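PDB 2Z8D: galacto-N-biose/lacto-N-biose I transporter substrate-binding protein from Bifidobacterium longum, which probably captures galacto-N-biose and lacto-N-biose outside the cell and delivers them to an ABC transporter for uptake. Local coordinates for residues 21-26 / 59-64; 130-135 / 248-253; 175-180 / 228-233. All blocks are in the same frame, centred on the assembly; numbering follows the deposited sequence.

Contact 1: residues 21-26 / 59-64; sequences MHRLPD and SDMIKK. With GAL (beta-D-galactopyranose), chain C; NAG (2-acetamido-2-deoxy-beta-D-glucopyranose), chain B.
The guanidinium of Arg23, whose stem lies against Met61, has two partners: NH2 forms a salt bridge with Glu84, and NH1 reaches O7 of the NAG acetamido group in a weak bond of 3.1 Å, bent to 128° at the hydrogen. An arginine suits this place because it can meet both the sugar and the protein carboxylate while its methylenes stay in apolar surroundings. Met61 supplies those surroundings. Its SD is 3.6 Å from Arg23 CD and sits at the edge of the guanidinium, near its plane. With CG opposite the backbone nitrogen (chi1 -179°) and the rest of the chain extended, Met61 reaches across to bring CE to 3.4 Å from Met21 O. The two methionines run past each other in opposite senses, Met21 SD and Met61 CE being 4.0 Å apart. A bend at chi3 then carries Met21 CE to Lys64 CE (3.9 Å); the NZ of that lysine forms a salt bridge with Asp68. At the end of the strand, His22 ND1 accepts Leu24 N at 3.0 Å in its ring plane, which probably helps fix the loop in which Pro25 CD lies 3.4 Å from GAL O6. Strand 16-22 runs between strands 47-53 and 77-81, which are joined by a beta-alpha-beta crossover through helix 61-71. That helix packs on Met21, while His22 faces Val33 of helix 33-43.

Contact 2: residues 130-135 / 248-253; sequences GPLVYF and VAAAWE. With GAL (beta-D-galactopyranose), chain C; NAG (2-acetamido-2-deoxy-beta-D-glucopyranose), chain B.
Leu132, Val133 and Tyr134 pair with Ala250, Ala249 and Val248 in an antiparallel beta arrangement, part of a three-stranded sheet of this solute-binding fold in which strand 132-137 is central. Backbone bonds set the register. Val133 and Ala249 form the hydrogen-bonded pair: Val133 N gives a bond of 2.8 Å to Ala249 O, and Ala249 N returns one of 3.0 Å to Val133 O. Past the end of the strand, Ala251 N still binds Pro131 O at 2.8 Å.

Apolar contacts fill both faces. Leu132 CD2 meets Val248 CG1 at 3.6 Å on the side covered by Met181 of helix 178-187. On the other face Ala249 CB stands 3.7 Å from the centroid of the Phe135 ring, a CH-pi contact almost on the ring normal; the small methyl of alanine can sit directly over the ring.

A polar side chain closes the bend after the strand: Glu253 OE2 accepts Ala250 N, approached from above the carboxylate plane, while OE1 pairs with Arg230.

Stacking carries the pair to the ligand. With CG between its backbone nitrogen and carbonyl carbon (chi1 47°), Trp252 turns one indole face to the sugars and rests the rim of the other on Ala250 CB, with NE1 bonded to Asp287 O. Glycine fits at 130, where a beta carbon would crowd that nitrogen. GAL C1 lies over the centre of the indole, and Trp252 CH2 is 3.5 Å from NAG C3.

Contact 3: residues 175-180 / 228-233; sequences PDEAGN and NPRWDP. With NAG (2-acetamido-2-deoxy-beta-D-glucopyranose), chain B.
The part of the sugar pocket that receives the NAG residue is built where Glu177 meets the indole of Trp231. Glu177 OE2, brought there by a bend at chi2 (-65°), takes two short bonds: Trp231 NE1 at 2.7 Å, nearly straight at 174° and in the indole plane, and the anomeric hydroxyl O1 of NAG, also at 2.7 Å. The carboxylate stands almost perpendicular to the ring (89°), and its other oxygen, OE1, accepts Asn180 ND2 at 3.2 Å. Trp231 is sandwiched, with Arg230 CG over the centre of one face and NAG C6 over the opposite face, toward its rim; Trp231 CZ2 lies 3.4 Å from NAG C5. Without the indole, as with an alanine here, Glu177 OE2 would probably lose its N-H donor and the C5-C6 side of NAG its flat support. Next to Glu177, Asp176 holds the type I turn from Pro229 to Asp232: OD1 accepts Arg230 N at 2.8 Å and OD2 accepts Trp231 N at 3.1 Å through its syn lone pair, as a short aspartate can offer both oxygens to consecutive amides. These donors are consistent with both carboxylates being ionised, Glu177 poised to accept the sugar hydroxyl.

How the contacts relate
All three contacts border the same bound disaccharide, but from different parts of the fold. Contact 1 belongs to the six-stranded sheet and its helices, and contact 2 to the three-stranded sheet, their centres about 20 Å apart. Contact 2 is wholly buried and relies on backbone pairing and small apolar groups; contact 1 is mostly buried too, yet joins strand to helix through methionines, with Lys64 at its exposed margin. Contact 3, partly exposed, depends on carboxylates instead. It neighbours contact 2 directly, the salt bridge between Arg230 and Glu253 joining them, and helix 178-187 begins in contact 3 and packs on contact 2. Contacts 1 and 2 reach both sugars; contact 3 touches NAG.

Contact 1: residues 21-26 / 59-64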
# COMPACT_ATOMS: atom_id res chain seq x y z
N MET A 21 -6.38 15.17 8.20
CA MET A 21 -5.13 14.50 8.58
C MET A 21 -4.77 13.45 7.52
O MET A 21 -5.58 12.58 7.16
CB MET A 21 -5.26 13.80 9.94
CG MET A 21 -3.92 13.46 10.58
SD MET A 21 -4.03 12.27 11.92
CE MET A 21 -4.95 13.22 13.15
N HIS A 22 -3.54 13.52 7.05
CA HIS A 22 -3.08 12.59 6.02
C HIS A 22 -1.73 12.02 6.44
O HIS A 22 -1.06 12.56 7.34
CB HIS A 22 -2.93 13.36 4.69
CG HIS A 22 -1.78 14.32 4.70
ND1 HIS A 22 -0.50 13.94 4.34
CD2 HIS A 22 -1.68 15.59 5.15
CE1 HIS A 22 0.33 14.96 4.50
NE2 HIS A 22 -0.36 15.98 5.01
N ARG A 23 -1.29 10.97 5.77
CA ARG A 23 0.06 10.42 5.97
C ARG A 23 0.82 10.25 4.64
O ARG A 23 1.53 9.27 4.39
CB ARG A 23 -0.01 9.15 6.85
CG ARG A 23 -0.93 7.96 6.28
CD ARG A 23 -0.90 6.82 7.30
NE ARG A 23 -1.89 5.75 7.09
CZ ARG A 23 -1.73 4.72 6.25
NH1 ARG A 23 -0.66 4.61 5.48
NH2 ARG A 23 -2.68 3.79 6.17
N LEU A 24 0.62 11.22 3.76
CA LEU A 24 1.33 11.32 2.54
C LEU A 24 2.74 11.81 2.85
O LEU A 24 2.92 12.55 3.83
CB LEU A 24 0.58 12.28 1.59
CG LEU A 24 -0.82 11.75 1.13
CD1 LEU A 24 -1.43 12.80 0.21
CD2 LEU A 24 -0.63 10.41 0.41
N PRO A 25 3.72 11.39 2.04
CA PRO A 25 5.14 11.64 2.35
C PRO A 25 5.59 13.07 2.42
O PRO A 25 6.43 13.37 3.28
CB PRO A 25 5.90 10.86 1.27
CG PRO A 25 4.90 10.63 0.18
CD PRO A 25 3.57 10.50 0.86
N ASP A 26 5.12 13.95 1.51
CA ASP A 26 5.56 15.33 1.53
C ASP A 26 7.09 15.43 1.50
O ASP A 26 7.66 16.32 2.17
CB ASP A 26 5.01 16.06 2.78
CG ASP A 26 3.59 16.68 2.56
OD1 ASP A 26 3.17 16.88 1.39
OD2 ASP A 26 2.95 17.01 3.59
N SER A 59 1.11 2.61 10.35
CA SER A 59 0.17 1.69 11.02
C SER A 59 -0.41 2.24 12.32
O SER A 59 -1.41 1.72 12.80
CB SER A 59 0.85 0.32 11.30
OG SER A 59 2.10 0.53 11.95
N ASP A 60 0.19 3.29 12.86
CA ASP A 60 -0.30 3.86 14.12
C ASP A 60 -1.32 4.97 13.92
O ASP A 60 -1.99 5.38 14.87
CB ASP A 60 0.88 4.38 14.97
CG ASP A 60 1.66 3.24 15.65
OD1 ASP A 60 1.12 2.11 15.77
OD2 ASP A 60 2.84 3.48 16.03
N MET A 61 -1.44 5.48 12.70
CA MET A 61 -2.37 6.57 12.47
C MET A 61 -3.81 6.23 12.88
O MET A 61 -4.46 7.05 13.55
CB MET A 61 -2.33 7.07 11.02
CG MET A 61 -3.30 8.25 10.79
SD MET A 61 -3.07 9.03 9.20
CE MET A 61 -4.68 9.78 8.91
N ILE A 62 -4.31 5.06 12.52
CA ILE A 62 -5.70 4.75 12.92
C ILE A 62 -5.90 4.53 14.44
O ILE A 62 -7.03 4.60 14.93
CB ILE A 62 -6.33 3.60 12.10
CG1 ILE A 62 -5.60 2.26 12.40
CG2 ILE A 62 -6.40 4.03 10.60
CD1 ILE A 62 -6.42 0.99 12.00
N LYS A 63 -4.80 4.27 15.16
CA LYS A 63 -4.84 4.23 16.63
C LYS A 63 -5.01 5.66 17.16
O LYS A 63 -5.74 5.88 18.14
CB LYS A 63 -3.55 3.62 17.19
CG LYS A 63 -3.27 2.23 16.76
CD LYS A 63 -1.98 1.71 17.39
CE LYS A 63 -1.86 0.23 17.09
NZ LYS A 63 -1.38 0.06 15.67
N LYS A 64 -4.37 6.62 16.50
CA LYS A 64 -4.53 8.03 16.88
C LYS A 64 -5.92 8.56 16.55
O LYS A 64 -6.48 9.38 17.31
CB LYS A 64 -3.46 8.96 16.27
CG LYS A 64 -3.70 10.43 16.69
CD LYS A 64 -2.49 11.32 16.52
CE LYS A 64 -2.91 12.81 16.46
NZ LYS A 64 -3.68 13.23 17.68
C1 GAL C . 1.24 3.97 1.96
C2 GAL C . -0.26 3.90 1.64
C3 GAL C . -0.54 4.47 0.25
C4 GAL C . 0.03 5.86 0.12
C5 GAL C . 1.54 5.83 0.45
C6 GAL C . 2.12 7.22 0.49
O2 GAL C . -0.74 2.59 1.66
O3 GAL C . -1.92 4.40 -0.07
O4 GAL C . -0.69 6.73 0.98
O5 GAL C . 1.72 5.25 1.77
O6 GAL C . 3.55 7.16 0.48
C1 NAG B . 3.92 1.42 5.08
C2 NAG B . 2.55 1.98 4.67
C3 NAG B . 2.74 3.06 3.59
C4 NAG B . 3.75 4.14 4.04
C5 NAG B . 5.02 3.44 4.58
C6 NAG B . 6.10 4.41 5.11
C7 NAG B . 0.40 0.80 4.60
C8 NAG B . -0.41 -0.35 4.06
N2 NAG B . 1.68 0.88 4.20
O1 NAG B . 3.70 0.54 6.14
O3 NAG B . 1.47 3.65 3.36
O4 NAG B . 4.10 4.88 2.90
O5 NAG B . 4.64 2.52 5.60
O6 NAG B . 5.57 5.23 6.15
O7 NAG B . -0.10 1.61 5.38

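Contact 2: residues 130-135 / 248-253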
# COMPACT_ATOMS: atom_id res chain seq x y z
N GLY A 130 -2.48 0.38 -4.62
CA GLY A 130 -1.15 -0.15 -4.36
C GLY A 130 -0.73 -1.46 -5.02
O GLY A 130 -0.33 -2.39 -4.31
N PRO A 131 -0.72 -1.54 -6.36
CA PRO A 131 -0.32 -2.83 -6.93
C PRO A 131 1.16 -3.07 -6.71
O PRO A 131 1.97 -2.11 -6.67
CB PRO A 131 -0.62 -2.67 -8.42
CG PRO A 131 -0.46 -1.20 -8.63
CD PRO A 131 -1.06 -0.57 -7.42
N LEU A 132 1.50 -4.34 -6.50
CA LEU A 132 2.88 -4.73 -6.35
C LEU A 132 3.56 -4.97 -7.69
O LEU A 132 3.03 -5.64 -8.57
CB LEU A 132 3.02 -5.97 -5.45
CG LEU A 132 2.73 -5.77 -3.97
CD1 LEU A 132 2.28 -7.07 -3.31
CD2 LEU A 132 4.00 -5.16 -3.24
N VAL A 133 4.77 -4.45 -7.82
CA VAL A 133 5.55 -4.59 -9.03
C VAL A 133 6.99 -4.93 -8.63
O VAL A 133 7.23 -5.27 -7.48
CB VAL A 133 5.51 -3.28 -9.91
CG1 VAL A 133 4.09 -3.02 -10.41
CG2 VAL A 133 6.08 -2.01 -9.11
N TYR A 134 7.91 -4.90 -9.58
CA TYR A 134 9.28 -5.32 -9.38
C TYR A 134 10.17 -4.22 -9.89
O TYR A 134 10.06 -3.83 -11.07
CB TYR A 134 9.53 -6.63 -10.20
CG TYR A 134 10.90 -7.20 -9.95
CD1 TYR A 134 11.23 -7.68 -8.68
CD2 TYR A 134 11.87 -7.25 -10.96
CE1 TYR A 134 12.52 -8.21 -8.40
CE2 TYR A 134 13.19 -7.81 -10.68
CZ TYR A 134 13.48 -8.29 -9.40
OH TYR A 134 14.73 -8.82 -9.10
N PHE A 135 11.01 -3.67 -9.00
CA PHE A 135 12.03 -2.68 -9.39
C PHE A 135 13.36 -3.41 -9.55
O PHE A 135 13.74 -4.19 -8.68
CB PHE A 135 12.26 -1.59 -8.31
CG PHE A 135 11.09 -0.66 -8.04
CD1 PHE A 135 9.86 -0.78 -8.70
CD2 PHE A 135 11.23 0.33 -7.05
CE1 PHE A 135 8.79 0.10 -8.41
CE2 PHE A 135 10.19 1.18 -6.76
CZ PHE A 135 8.95 1.06 -7.42
N VAL A 248 10.70 -6.58 -5.03
CA VAL A 248 9.28 -6.32 -5.09
C VAL A 248 9.14 -4.94 -4.41
O VAL A 248 9.94 -4.62 -3.54
CB VAL A 248 8.47 -7.38 -4.31
CG1 VAL A 248 6.96 -6.98 -4.10
CG2 VAL A 248 8.59 -8.80 -5.02
N ALA A 249 8.23 -4.11 -4.93
CA ALA A 249 7.84 -2.85 -4.31
C ALA A 249 6.39 -2.56 -4.66
O ALA A 249 5.90 -2.92 -5.73
CB ALA A 249 8.75 -1.66 -4.80
N ALA A 250 5.71 -1.85 -3.75
CA ALA A 250 4.41 -1.28 -4.05
C ALA A 250 4.63 -0.15 -5.03
O ALA A 250 5.64 0.60 -4.95
CB ALA A 250 3.70 -0.79 -2.78
N ALA A 251 3.69 0.01 -5.96
CA ALA A 251 3.84 1.06 -6.99
C ALA A 251 4.12 2.46 -6.38
O ALA A 251 4.92 3.19 -6.94
CB ALA A 251 2.64 1.10 -7.92
N TRP A 252 3.47 2.80 -5.26
CA TRP A 252 3.66 4.12 -4.59
C TRP A 252 5.07 4.34 -4.01
O TRP A 252 5.39 5.46 -3.50
CB TRP A 252 2.57 4.40 -3.53
CG TRP A 252 2.28 3.24 -2.55
CD1 TRP A 252 1.18 2.36 -2.61
CD2 TRP A 252 3.07 2.79 -1.45
NE1 TRP A 252 1.26 1.44 -1.58
CE2 TRP A 252 2.41 1.67 -0.86
CE3 TRP A 252 4.29 3.24 -0.87
CZ2 TRP A 252 2.94 0.97 0.25
CZ3 TRP A 252 4.81 2.53 0.24
CH2 TRP A 252 4.14 1.45 0.79
N GLU A 253 5.90 3.30 -4.02
CA GLU A 253 7.28 3.42 -3.53
C GLU A 253 8.18 4.16 -4.45
O GLU A 253 9.29 4.51 -4.03
CB GLU A 253 7.91 2.03 -3.22
CG GLU A 253 7.25 1.33 -2.02
CD GLU A 253 8.03 0.08 -1.63
OE1 GLU A 253 9.25 0.21 -1.44
OE2 GLU A 253 7.45 -1.03 -1.55
C1 GAL C . 1.24 3.97 1.96
C2 GAL C . -0.26 3.90 1.64
C3 GAL C . -0.54 4.47 0.25
C4 GAL C . 0.03 5.86 0.12
C5 GAL C . 1.54 5.83 0.45
C6 GAL C . 2.12 7.22 0.49
O2 GAL C . -0.74 2.59 1.66
O3 GAL C . -1.92 4.40 -0.07
O4 GAL C . -0.69 6.73 0.98
O5 GAL C . 1.72 5.25 1.77
O6 GAL C . 3.55 7.16 0.48
C1 NAG B . 3.92 1.42 5.08
C2 NAG B . 2.55 1.98 4.67
C3 NAG B . 2.74 3.06 3.59
C4 NAG B . 3.75 4.14 4.04
C5 NAG B . 5.02 3.44 4.58
C6 NAG B . 6.10 4.41 5.11
C7 NAG B . 0.40 0.80 4.60
C8 NAG B . -0.41 -0.35 4.06
N2 NAG B . 1.68 0.88 4.20
O1 NAG B . 3.70 0.54 6.14
O3 NAG B . 1.47 3.65 3.36
O4 NAG B . 4.10 4.88 2.90
O5 NAG B . 4.64 2.52 5.60
O6 NAG B . 5.57 5.23 6.15
O7 NAG B . -0.10 1.61 5.38

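Contact 3: residues 175-180 / 228-233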
# COMPACT_ATOMS: atom_id res chain seq x y z
N PRO A 175 10.99 -7.69 6.73
CA PRO A 175 10.11 -8.25 7.76
C PRO A 175 9.13 -7.26 8.38
O PRO A 175 8.03 -7.69 8.74
CB PRO A 175 11.07 -8.83 8.81
CG PRO A 175 12.37 -8.09 8.58
CD PRO A 175 12.41 -7.72 7.12
N ASP A 176 9.52 -5.98 8.46
CA ASP A 176 8.65 -4.88 8.93
C ASP A 176 7.46 -4.57 7.98
O ASP A 176 6.58 -3.77 8.32
CB ASP A 176 9.42 -3.60 9.18
CG ASP A 176 10.17 -3.08 7.95
OD1 ASP A 176 10.37 -3.84 6.99
OD2 ASP A 176 10.59 -1.92 7.95
N GLU A 177 7.44 -5.22 6.82
CA GLU A 177 6.38 -5.03 5.83
C GLU A 177 5.66 -6.32 5.45
O GLU A 177 4.90 -6.30 4.50
CB GLU A 177 6.96 -4.34 4.55
CG GLU A 177 7.14 -2.79 4.69
CD GLU A 177 5.82 -2.05 4.86
OE1 GLU A 177 4.82 -2.47 4.21
OE2 GLU A 177 5.75 -1.09 5.67
N ALA A 178 5.86 -7.43 6.18
CA ALA A 178 5.26 -8.71 5.80
C ALA A 178 3.73 -8.61 5.79
O ALA A 178 3.05 -9.27 4.99
CB ALA A 178 5.72 -9.85 6.76
N GLY A 179 3.20 -7.84 6.72
CA GLY A 179 1.75 -7.74 6.92
C GLY A 179 1.10 -7.06 5.71
O GLY A 179 -0.04 -7.37 5.34
N ASN A 180 1.84 -6.19 5.05
CA ASN A 180 1.27 -5.44 3.91
C ASN A 180 1.71 -6.03 2.59
O ASN A 180 0.89 -6.30 1.71
CB ASN A 180 1.66 -3.98 4.01
CG ASN A 180 1.27 -3.37 5.33
OD1 ASN A 180 0.22 -3.66 5.86
ND2 ASN A 180 2.13 -2.50 5.87
N ASN A 228 17.28 -6.55 5.69
CA ASN A 228 17.10 -5.24 6.33
C ASN A 228 15.63 -4.81 6.31
O ASN A 228 14.98 -4.85 5.23
CB ASN A 228 17.94 -4.17 5.62
CG ASN A 228 19.38 -4.55 5.50
OD1 ASN A 228 19.95 -4.53 4.42
ND2 ASN A 228 19.95 -5.00 6.60
N PRO A 229 15.10 -4.38 7.48
CA PRO A 229 13.73 -3.87 7.48
C PRO A 229 13.64 -2.67 6.51
O PRO A 229 14.56 -1.85 6.43
CB PRO A 229 13.52 -3.42 8.93
CG PRO A 229 14.54 -4.25 9.73
CD PRO A 229 15.73 -4.27 8.81
N ARG A 230 12.56 -2.63 5.75
CA ARG A 230 12.33 -1.62 4.71
C ARG A 230 12.58 -0.16 5.13
O ARG A 230 13.10 0.65 4.36
CB ARG A 230 10.86 -1.74 4.23
CG ARG A 230 10.44 -0.74 3.10
CD ARG A 230 11.32 -0.86 1.87
NE ARG A 230 10.97 0.11 0.85
CZ ARG A 230 11.38 1.37 0.76
NH1 ARG A 230 12.19 1.90 1.68
NH2 ARG A 230 10.95 2.14 -0.24
N TRP A 231 12.10 0.18 6.32
CA TRP A 231 12.15 1.57 6.77
C TRP A 231 13.39 1.88 7.58
O TRP A 231 13.50 2.98 8.12
CB TRP A 231 10.85 1.95 7.52
CG TRP A 231 9.69 1.57 6.67
CD1 TRP A 231 8.78 0.60 6.92
CD2 TRP A 231 9.38 2.09 5.36
NE1 TRP A 231 7.90 0.49 5.87
CE2 TRP A 231 8.25 1.38 4.89
CE3 TRP A 231 9.97 3.07 4.53
CZ2 TRP A 231 7.68 1.62 3.63
CZ3 TRP A 231 9.40 3.33 3.29
CH2 TRP A 231 8.26 2.60 2.85
N ASP A 232 14.30 0.92 7.68
CA ASP A 232 15.57 1.19 8.38
C ASP A 232 16.62 1.80 7.47
O ASP A 232 16.67 1.50 6.26
CB ASP A 232 16.13 -0.09 9.03
CG ASP A 232 15.43 -0.43 10.34
OD1 ASP A 232 14.29 0.05 10.56
OD2 ASP A 232 16.02 -1.20 11.14
N PRO A 233 17.50 2.65 8.06
CA PRO A 233 18.62 3.21 7.32
C PRO A 233 19.41 2.15 6.54
O PRO A 233 19.93 2.47 5.49
CB PRO A 233 19.49 3.83 8.42
CG PRO A 233 18.49 4.19 9.51
CD PRO A 233 17.42 3.15 9.45
C1 NAG B . 3.92 1.42 5.08
C2 NAG B . 2.55 1.98 4.67
C3 NAG B . 2.74 3.06 3.59
C4 NAG B . 3.75 4.14 4.04
C5 NAG B . 5.02 3.44 4.58
C6 NAG B . 6.10 4.41 5.11
C7 NAG B . 0.40 0.80 4.60
C8 NAG B . -0.41 -0.35 4.06
N2 NAG B . 1.68 0.88 4.20
O1 NAG B . 3.70 0.54 6.14
O3 NAG B . 1.47 3.65 3.36
O4 NAG B . 4.10 4.88 2.90
O5 NAG B . 4.64 2.52 5.60
O6 NAG B . 5.57 5.23 6.15
O7 NAG B . -0.10 1.61 5.38